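Local coordinates for protein putative tagatose-6-phosphate ketose/aldose isomerase (Escherichia coli, PDB 3C3J) that is of unproven function but carries two SIS domains, each built round a parallel five-stranded sheet flanked by helices, at residues 46-49 and 50-53; 123-126 and 127-131; 198-201 and 202-206; 297-300 and 301-304; 336-339 and 340-344. One frame throughout, in Å; residues are numbered along the deposited sequence.

Interaction 1: 46-49 and 50-53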
# COMPACT_ATOMS: atom_id res chain seq x y z
N GLU A 46 6.60 -18.74 23.14
CA GLU A 46 7.92 -19.32 22.93
C GLU A 46 7.87 -20.63 22.14
O GLU A 46 8.68 -20.82 21.25
CB GLU A 46 8.74 -19.43 24.25
CG GLU A 46 9.17 -18.01 24.78
CD GLU A 46 10.04 -17.99 26.06
OE1 GLU A 46 10.13 -19.02 26.78
OE2 GLU A 46 10.61 -16.90 26.35
N PRO A 47 6.91 -21.52 22.44
CA PRO A 47 6.82 -22.75 21.64
C PRO A 47 6.47 -22.50 20.18
O PRO A 47 6.85 -23.31 19.31
CB PRO A 47 5.71 -23.56 22.32
CG PRO A 47 5.55 -22.94 23.67
CD PRO A 47 5.90 -21.50 23.51
N LEU A 48 5.75 -21.41 19.90
CA LEU A 48 5.37 -21.08 18.54
C LEU A 48 6.55 -20.51 17.78
O LEU A 48 6.84 -20.91 16.66
CB LEU A 48 4.23 -20.06 18.53
CG LEU A 48 2.96 -20.49 19.26
CD1 LEU A 48 1.87 -19.44 19.08
CD2 LEU A 48 2.52 -21.85 18.74
N LEU A 49 7.23 -19.55 18.41
CA LEU A 49 8.34 -18.86 17.81
C LEU A 49 9.53 -19.77 17.54
O LEU A 49 10.38 -19.42 16.75
CB LEU A 49 8.76 -17.68 18.69
CG LEU A 49 7.73 -16.54 18.82
CD1 LEU A 49 8.22 -15.45 19.78
CD2 LEU A 49 7.39 -15.93 17.47
N ARG A 50 9.58 -20.93 18.20
CA ARG A 50 10.61 -21.93 17.90
C ARG A 50 10.34 -22.69 16.60
O ARG A 50 11.24 -23.37 16.10
CB ARG A 50 10.80 -22.89 19.09
CG ARG A 50 11.52 -22.27 20.32
CD ARG A 50 12.97 -21.68 20.02
NE ARG A 50 14.10 -22.55 20.42
CZ ARG A 50 15.35 -22.51 19.89
NH1 ARG A 50 15.66 -21.65 18.92
NH2 ARG A 50 16.28 -23.37 20.33
N LYS A 51 9.13 -22.58 16.05
CA LYS A 51 8.79 -23.21 14.77
C LYS A 51 9.42 -22.42 13.61
O LYS A 51 9.00 -21.30 13.30
CB LYS A 51 7.28 -23.31 14.59
CG LYS A 51 6.56 -24.08 15.68
CD LYS A 51 5.07 -23.97 15.57
CE LYS A 51 4.40 -24.64 16.75
NZ LYS A 51 4.60 -26.11 16.74
N GLU A 52 10.43 -23.02 13.00
CA GLU A 52 11.16 -22.47 11.85
C GLU A 52 10.24 -21.89 10.76
O GLU A 52 10.50 -20.79 10.23
CB GLU A 52 12.02 -23.59 11.23
CG GLU A 52 12.49 -23.38 9.75
CD GLU A 52 12.48 -24.67 8.89
OE1 GLU A 52 12.97 -25.75 9.35
OE2 GLU A 52 12.00 -24.60 7.72
N ASN A 53 9.21 -22.64 10.42
CA ASN A 53 8.34 -22.32 9.30
C ASN A 53 7.12 -21.44 9.67
O ASN A 53 6.25 -21.24 8.82
CB ASN A 53 7.89 -23.61 8.62
CG ASN A 53 7.26 -24.64 9.60
OD1 ASN A 53 7.38 -24.52 10.83
ND2 ASN A 53 6.60 -25.68 9.03
O HOH W 1 9.61 -18.67 13.96
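R50 N bonds back to E46 O over 3.2 Å, in a bent link with an N-H...O angle of 137°, and this is the last four-residue step of helix 23-49. K51 N then reaches back only three residues, to L48 O at 2.9 Å, and with this shorter step the chain tightens as it leaves the helix. A water bridges the exit, 3.0 Å from L49 O and 2.8 Å from K51 O. P47, which has no amide hydrogen to give, fits the kink just before this end.

K51 carries most of the side-chain contact. Its CG stands anti to its own carbonyl carbon (chi1 -58°), and this folds the methylene chain back over the helix end: K51 CG is 3.3 Å from L48 O and K51 CE 3.9 Å from L48 CD2. A lysine suits the place because its apolar stem touches the leucine tip while NZ reaches a salt bridge with E132. The exposed R50 lays CG 3.3 Å from E46 O, then bends outward.

L48 and K51 both pack on Y134 of strand 133-139, while N53 O accepts a hydrogen bond from R55 NH1 as the chain enters strand 55-59.

Interaction 2: 123-126 and 127-131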
# COMPACT_ATOMS: atom_id res chain seq x y z
N VAL A 123 -10.39 -14.19 11.57
CA VAL A 123 -10.03 -15.23 12.52
C VAL A 123 -10.58 -16.60 12.05
O VAL A 123 -9.84 -17.60 12.01
CB VAL A 123 -10.50 -14.87 13.97
CG1 VAL A 123 -10.41 -16.09 14.93
CG2 VAL A 123 -9.68 -13.70 14.54
N GLU A 124 -11.85 -16.62 11.68
CA GLU A 124 -12.53 -17.86 11.26
C GLU A 124 -11.90 -18.41 9.99
O GLU A 124 -11.68 -19.61 9.86
CB GLU A 124 -14.03 -17.60 11.03
CG GLU A 124 -14.85 -17.23 12.31
CD GLU A 124 -16.31 -16.74 12.01
OE1 GLU A 124 -16.61 -16.36 10.84
OE2 GLU A 124 -17.16 -16.71 12.94
N LEU A 125 -11.61 -17.51 9.04
CA LEU A 125 -11.00 -17.90 7.78
C LEU A 125 -9.59 -18.47 7.99
O LEU A 125 -9.24 -19.51 7.40
CB LEU A 125 -11.01 -16.71 6.84
CG LEU A 125 -12.33 -16.40 6.12
CD1 LEU A 125 -12.25 -14.96 5.52
CD2 LEU A 125 -12.60 -17.45 5.03
N ALA A 126 -8.82 -17.86 8.89
CA ALA A 126 -7.47 -18.33 9.19
C ALA A 126 -7.55 -19.74 9.79
O ALA A 126 -6.83 -20.65 9.35
CB ALA A 126 -6.74 -17.36 10.11
N ASN A 127 -8.49 -19.95 10.71
CA ASN A 127 -8.72 -21.28 11.29
C ASN A 127 -9.17 -22.31 10.23
O ASN A 127 -8.71 -23.45 10.24
CB ASN A 127 -9.78 -21.24 12.40
CG ASN A 127 -9.27 -20.64 13.68
OD1 ASN A 127 -8.08 -20.73 14.02
ND2 ASN A 127 -10.18 -20.04 14.43
N GLN A 128 -10.07 -21.91 9.34
CA GLN A 128 -10.53 -22.77 8.25
C GLN A 128 -9.41 -23.15 7.27
O GLN A 128 -9.31 -24.31 6.87
CB GLN A 128 -11.63 -22.07 7.45
CG GLN A 128 -13.02 -22.16 8.02
CD GLN A 128 -14.01 -21.47 7.06
OE1 GLN A 128 -14.67 -22.12 6.23
NE2 GLN A 128 -14.05 -20.17 7.14
N PHE A 129 -8.59 -22.16 6.89
CA PHE A 129 -7.55 -22.38 5.87
C PHE A 129 -6.26 -23.04 6.40
O PHE A 129 -5.63 -23.81 5.67
CB PHE A 129 -7.17 -21.06 5.18
CG PHE A 129 -8.05 -20.71 4.01
CD1 PHE A 129 -9.34 -20.29 4.20
CD2 PHE A 129 -7.57 -20.80 2.70
CE1 PHE A 129 -10.15 -19.99 3.10
CE2 PHE A 129 -8.38 -20.51 1.63
CZ PHE A 129 -9.65 -20.09 1.83
N VAL A 130 -5.86 -22.72 7.62
CA VAL A 130 -4.52 -23.08 8.11
C VAL A 130 -4.66 -24.10 9.23
O VAL A 130 -5.15 -23.78 10.32
CB VAL A 130 -3.71 -21.85 8.53
CG1 VAL A 130 -2.24 -22.26 8.89
CG2 VAL A 130 -3.76 -20.80 7.42
N PRO A 131 -4.26 -25.35 8.95
CA PRO A 131 -4.43 -26.41 9.93
C PRO A 131 -3.82 -26.13 11.29
O PRO A 131 -4.44 -26.43 12.30
CB PRO A 131 -3.76 -27.63 9.26
CG PRO A 131 -3.70 -27.32 7.83
CD PRO A 131 -3.67 -25.84 7.68
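V123 to A126 each offer a carbonyl to the residue four places on, and these backbone bonds carry the last turns of helix 117-129. The shortest is F129 N to L125 O at 2.8 Å. The last, V130 N to A126 O at 2.9 Å, still has helical form, although V130 itself is the first residue to leave helical backbone angles.

The apolar contact joins L125 CD2 to F129 CE1 at 4.0 Å, the two side chains running side by side in the same direction. Plain van der Waals approaches add to it: Q128 slants across L125, its NE2 3.7 Å from L125 CD2, and the phenyl ring brings an edge to L125 O, with F129 CD1 3.3 Å away.

Of the polar side chains, E124 and Q128 are exposed, while N127 lies beside strand 133-139, partly covered. With CG anti to its carbonyl carbon (chi1 -75°), N127 runs alongside V123, its ND2 4.0 Å from V123 CG1, and OD1 receives a weak hydrogen bond from N155.

The helix is the crossover of a beta-alpha-beta unit. A126, small enough for close packing, rests on L105 and L107 of strand 105-111 and C133 of strand 133-139; F129 meets W382, and L125 touches Y287 of the second subunit.

Interaction 3: 198-201 and 202-206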
# COMPACT_ATOMS: atom_id res chain seq x y z
N ARG A 198 9.30 4.58 28.11
CA ARG A 198 9.06 5.83 28.86
C ARG A 198 9.71 7.04 28.19
O ARG A 198 9.21 8.14 28.31
CB ARG A 198 9.54 5.71 30.32
CG ARG A 198 8.67 4.81 31.15
CD ARG A 198 9.29 4.54 32.50
NE ARG A 198 8.61 3.43 33.15
CZ ARG A 198 7.55 3.57 33.94
NH1 ARG A 198 7.04 4.77 34.21
NH2 ARG A 198 6.99 2.48 34.46
N ASP A 199 10.81 6.84 27.47
CA ASP A 199 11.41 7.96 26.71
C ASP A 199 10.48 8.40 25.58
O ASP A 199 10.43 9.58 25.23
CB ASP A 199 12.77 7.58 26.14
CG ASP A 199 13.78 7.20 27.22
OD1 ASP A 199 13.65 7.68 28.36
OD2 ASP A 199 14.70 6.39 26.95
N VAL A 200 9.73 7.45 25.01
CA VAL A 200 8.82 7.77 23.90
C VAL A 200 7.59 8.48 24.45
O VAL A 200 7.16 9.51 23.92
CB VAL A 200 8.46 6.49 23.07
CG1 VAL A 200 7.51 6.82 21.91
CG2 VAL A 200 9.74 5.80 22.55
N ALA A 201 7.03 7.94 25.54
CA ALA A 201 5.92 8.56 26.24
C ALA A 201 6.32 9.96 26.70
O ALA A 201 5.56 10.89 26.53
CB ALA A 201 5.49 7.69 27.45
N ASP A 202 7.51 10.10 27.28
CA ASP A 202 8.01 11.42 27.72
C ASP A 202 8.09 12.44 26.56
O ASP A 202 7.70 13.58 26.70
CB ASP A 202 9.42 11.31 28.33
CG ASP A 202 9.45 10.71 29.75
OD1 ASP A 202 8.38 10.47 30.37
OD2 ASP A 202 10.58 10.47 30.27
N ARG A 203 8.61 12.01 25.42
CA ARG A 203 8.78 12.88 24.29
C ARG A 203 7.45 13.26 23.69
O ARG A 203 7.24 14.41 23.36
CB ARG A 203 9.67 12.24 23.25
CG ARG A 203 10.24 13.21 22.26
CD ARG A 203 10.98 12.44 21.19
NE ARG A 203 12.01 13.25 20.57
CZ ARG A 203 12.87 12.77 19.69
NH1 ARG A 203 12.79 11.50 19.31
NH2 ARG A 203 13.80 13.55 19.19
N CYS A 204 6.53 12.30 23.59
CA CYS A 204 5.21 12.60 23.07
C CYS A 204 4.41 13.50 24.02
O CYS A 204 3.67 14.38 23.56
CB CYS A 204 4.47 11.30 22.73
SG CYS A 204 5.20 10.50 21.27
N GLN A 205 4.59 13.32 25.32
CA GLN A 205 4.00 14.25 26.32
C GLN A 205 4.57 15.66 26.12
O GLN A 205 3.83 16.63 26.17
CB GLN A 205 4.23 13.73 27.75
CG GLN A 205 3.63 14.57 28.90
CD GLN A 205 2.11 14.44 29.00
OE1 GLN A 205 1.47 13.77 28.19
NE2 GLN A 205 1.52 15.11 30.00
N ALA A 206 5.88 15.77 25.87
CA ALA A 206 6.50 17.08 25.55
C ALA A 206 5.96 17.71 24.25
O ALA A 206 5.80 18.95 24.17
CB ALA A 206 8.03 16.95 25.48
O HOH W 2 12.86 10.65 28.97
O HOH W 3 11.99 8.31 30.68
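D202 folds its carboxylate back over R198 O, and its own backbone N donates to that same oxygen at 2.8 Å. The other backbone bonds are regular four-residue steps, such as C204 N to V200 O at 2.9 Å. The carboxylate itself makes no bond to R198 O; OD1 is instead hydrogen-bonded to Y5 OH.

Charge comes next. D199 OD1 and D202 OD2 are 4.6 Å apart, a like-charged pair with two waters between them, each 2.6 Å from D202 OD2; this solvent probably eases the repulsion. D199 OD2 has its counter-charge in R331.

Helix 198-210 lies between two long helices. The small A201 lets helix 23-49 come near at I28, V200 and R203 face helix 335-356, and C204 sits between, touching W27 of the former and M344 of the latter.

Apolar contact within the turn is slight: V200 CG1 stands 4.4 Å from C204 SG. The sulfur also lies 3.4 Å from V200 O, because it is held beside its backbone N (chi1 -71°). R203 behaves differently. With CG anti to N (chi1 -162°) and the chain extended to NE, its guanidinium is carried clear of the helix, to a cation-pi contact with F333 and a hydrogen bond from NE to P328 O.

Interaction 4: 297-300 and 301-304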
# COMPACT_ATOMS: atom_id res chain seq x y z
N ALA A 297 14.77 18.61 -0.11
CA ALA A 297 15.51 19.65 -0.87
C ALA A 297 14.84 19.94 -2.22
O ALA A 297 14.71 21.10 -2.65
CB ALA A 297 16.95 19.23 -1.08
N GLU A 298 14.44 18.88 -2.90
CA GLU A 298 13.78 19.00 -4.18
C GLU A 298 12.42 19.71 -4.06
O GLU A 298 12.12 20.61 -4.85
CB GLU A 298 13.61 17.61 -4.80
CG GLU A 298 12.82 17.53 -6.11
CD GLU A 298 12.80 16.12 -6.69
OE1 GLU A 298 13.82 15.40 -6.55
OE2 GLU A 298 11.74 15.73 -7.26
N LEU A 299 11.62 19.34 -3.06
CA LEU A 299 10.33 20.02 -2.84
C LEU A 299 10.52 21.49 -2.47
O LEU A 299 9.71 22.32 -2.85
CB LEU A 299 9.51 19.30 -1.76
CG LEU A 299 9.11 17.86 -2.12
CD1 LEU A 299 8.12 17.32 -1.09
CD2 LEU A 299 8.55 17.75 -3.54
N ARG A 300 11.56 21.80 -1.71
CA ARG A 300 11.84 23.17 -1.28
C ARG A 300 12.30 24.02 -2.47
O ARG A 300 11.83 25.16 -2.67
CB ARG A 300 12.90 23.19 -0.18
CG ARG A 300 12.39 22.70 1.20
CD ARG A 300 13.04 23.46 2.34
NE ARG A 300 12.86 22.88 3.66
CZ ARG A 300 11.72 22.86 4.34
NH1 ARG A 300 10.60 23.34 3.81
NH2 ARG A 300 11.69 22.35 5.56
N ARG A 301 13.18 23.44 -3.28
CA ARG A 301 13.66 24.08 -4.49
C ARG A 301 12.57 24.31 -5.53
O ARG A 301 12.53 25.37 -6.15
CB ARG A 301 14.77 23.23 -5.11
CG ARG A 301 15.75 23.98 -5.93
CD ARG A 301 16.34 23.14 -7.07
NE ARG A 301 16.61 21.71 -6.78
CZ ARG A 301 15.80 20.67 -7.07
NH1 ARG A 301 14.58 20.85 -7.63
NH2 ARG A 301 16.19 19.43 -6.78
N ASP A 302 11.70 23.31 -5.73
CA ASP A 302 10.55 23.42 -6.64
C ASP A 302 9.67 24.61 -6.29
O ASP A 302 9.13 25.28 -7.18
CB ASP A 302 9.66 22.18 -6.55
CG ASP A 302 10.28 20.94 -7.16
OD1 ASP A 302 11.32 21.07 -7.86
OD2 ASP A 302 9.72 19.84 -6.93
N ASN A 303 9.47 24.84 -5.00
CA ASN A 303 8.66 25.95 -4.53
C ASN A 303 7.26 25.97 -5.14
O ASN A 303 6.73 27.03 -5.49
CB ASN A 303 9.41 27.28 -4.79
CG ASN A 303 8.79 28.44 -4.07
OD1 ASN A 303 8.35 28.32 -2.93
ND2 ASN A 303 8.71 29.57 -4.75
N GLN A 304 6.64 24.81 -5.30
CA GLN A 304 5.31 24.79 -5.91
C GLN A 304 4.17 24.51 -4.94
O GLN A 304 3.04 24.94 -5.17
CB GLN A 304 5.29 23.89 -7.16
CG GLN A 304 5.07 22.42 -6.95
CD GLN A 304 5.70 21.58 -8.08
OE1 GLN A 304 6.44 22.10 -8.93
NE2 GLN A 304 5.41 20.27 -8.09
O HOH W 4 16.28 16.41 -7.76
O HOH W 5 7.05 22.33 -4.02
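R301 N and D302 N donate to A297 O and E298 O, both at 2.9 Å, as the last regular bonds of helix 288-302. The D302 carboxylate also lies against E298 O, OD1 at 3.1 Å, but there acceptor faces acceptor and no bond forms. N303 then turns out of the helix with positive phi, a conformation asparagine tolerates well, and its N makes only a weak bond to L299 O. That oxygen gains a second donor in a water at 2.9 Å, which in turn accepts from Q304 N at 2.8 Å; the water thus links L299 O to Q304 N, just past the helix end.

The side chains share their charges among several partners. R301, its chain bent at chi2 and chi3 (chi3 -38°), swings its guanidinium back so that one face lies over E298 CA, with NH2 3.6 Å from that atom. From there NH1 forms a salt bridge of 3.3 Å with D302 OD1, and NH2 makes a weak bond to a water that also donates to E298 OE1. The acids keep E298 OE2 and D302 OD2 4.6 Å apart, and K269 salt-bridges both of these oxygens, while R265 NE meets E298 OE1. R300 points the other way, its guanidinium donating to the carbonyls of I318, V308 and P323.

K269 between them, with R265 on E298 and R301 on D302, probably offsets the repulsion of the two carboxylates and would favour their charged forms.

Interaction 5: 336-339 and 340-344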
# COMPACT_ATOMS: atom_id res chain seq x y z
N VAL A 336 10.43 3.07 14.31
CA VAL A 336 9.17 2.61 14.89
C VAL A 336 8.81 3.41 16.16
O VAL A 336 7.63 3.56 16.49
CB VAL A 336 9.11 1.08 15.14
CG1 VAL A 336 9.14 0.28 13.79
CG2 VAL A 336 10.22 0.61 16.15
N GLU A 337 9.83 3.88 16.89
CA GLU A 337 9.63 4.80 18.03
C GLU A 337 9.20 6.19 17.58
O GLU A 337 8.26 6.74 18.14
CB GLU A 337 10.88 4.89 18.89
CG GLU A 337 11.19 3.55 19.61
CD GLU A 337 12.48 3.59 20.41
OE1 GLU A 337 13.43 4.24 19.92
OE2 GLU A 337 12.55 2.96 21.50
N GLN A 338 9.87 6.72 16.56
CA GLN A 338 9.50 8.00 15.92
C GLN A 338 8.07 8.09 15.41
O GLN A 338 7.49 9.17 15.40
CB GLN A 338 10.38 8.26 14.70
CG GLN A 338 11.80 8.70 14.99
CD GLN A 338 12.32 9.66 13.93
OE1 GLN A 338 12.36 9.35 12.71
NE2 GLN A 338 12.70 10.83 14.37
N ALA A 339 7.53 6.97 14.92
CA ALA A 339 6.17 6.92 14.40
C ALA A 339 5.20 7.53 15.41
O ALA A 339 4.31 8.28 15.04
CB ALA A 339 5.76 5.47 14.07
N PHE A 340 5.40 7.23 16.68
CA PHE A 340 4.55 7.77 17.77
C PHE A 340 4.60 9.31 17.83
O PHE A 340 3.57 9.98 17.90
CB PHE A 340 4.94 7.14 19.10
CG PHE A 340 4.66 5.67 19.16
CD1 PHE A 340 3.45 5.20 19.65
CD2 PHE A 340 5.59 4.75 18.72
CE1 PHE A 340 3.19 3.84 19.68
CE2 PHE A 340 5.34 3.37 18.76
CZ PHE A 340 4.14 2.92 19.22
N CYS A 341 5.80 9.85 17.76
CA CYS A 341 6.02 11.30 17.73
C CYS A 341 5.33 11.97 16.54
O CYS A 341 4.63 12.95 16.72
CB CYS A 341 7.50 11.62 17.67
SG CYS A 341 8.53 10.81 18.97
N PHE A 342 5.53 11.43 15.34
CA PHE A 342 4.91 12.01 14.14
C PHE A 342 3.39 11.99 14.24
O PHE A 342 2.73 12.97 13.89
CB PHE A 342 5.35 11.29 12.88
CG PHE A 342 6.83 11.41 12.59
CD1 PHE A 342 7.44 12.66 12.48
CD2 PHE A 342 7.61 10.28 12.41
CE1 PHE A 342 8.81 12.77 12.21
CE2 PHE A 342 8.97 10.37 12.13
CZ PHE A 342 9.57 11.63 12.03
N LEU A 343 2.84 10.89 14.73
CA LEU A 343 1.41 10.75 14.88
C LEU A 343 0.79 11.81 15.81
O LEU A 343 -0.33 12.24 15.57
CB LEU A 343 1.04 9.32 15.34
CG LEU A 343 1.10 8.30 14.20
CD1 LEU A 343 0.87 6.89 14.74
CD2 LEU A 343 0.15 8.61 13.01
N MSE A 344 1.51 12.23 16.84
CA MSE A 344 1.04 13.30 17.73
C MSE A 344 0.69 14.56 16.93
O MSE A 344 -0.37 15.15 17.15
CB MSE A 344 2.08 13.65 18.82
CG MSE A 344 2.47 12.50 19.74
SE MSE A 344 0.93 11.69 20.73
CE MSE A 344 0.53 10.16 19.49
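F340 and F342 set their rings against carbonyls of the preceding turn in helix 335-356, a long helix of the second SIS domain, buried along this turn. Both have CG anti to the carbonyl carbon (chi1 -66° and -64°), which turns the rings back toward the start of the helix, but from different sides of it. F342 brings CD2 to 3.2 Å from Q338 O and CE2 to 3.6 Å from Q338 CB, while its ring stacks with F281. L343 repeats the theme without a ring, its CG 3.3 Å from A339 O. A339 is small, as fits a helix surface packed against L235.

The backbone is less even than in a plain helix. F342 N meets Q338 O at 3.0 Å, the usual four-residue step, whereas F340 N reaches three residues back to E337 O at 3.2 Å, from above the carbonyl plane. E337, though buried, has its charge answered by R331, and its OE1 also accepts from I334 N.

F340 meets W27 of helix 23-49 and F197, just ahead of helix 198-210, edge-to-face. F340 CD2 and CE2, at the ring edge, each lie 3.2 Å from V336 O, a buried oxygen with no hydrogen-bond partner.

In the fold
All five contacts are local, yet their chemistry follows their place. Interaction 5 is wholly buried near the chain's centre, and its side chains are mostly aromatic and aliphatic, whereas interaction 1 is a surface helix end with a water and a lysine. Interactions 2 and 4 are comparable: each ends the crossover helix of a beta-alpha-beta unit, one in each SIS domain, with centres about 49 Å apart. Among the side chains, interaction 2 is mainly apolar packing, interaction 4 mainly charge pairing. Interactions 3 and 5 touch directly, C204 SG lying 3.7 Å from F340 C, so helices 198-210 and 335-356 share one interface. R331 serves both, pairing with D199 and E337.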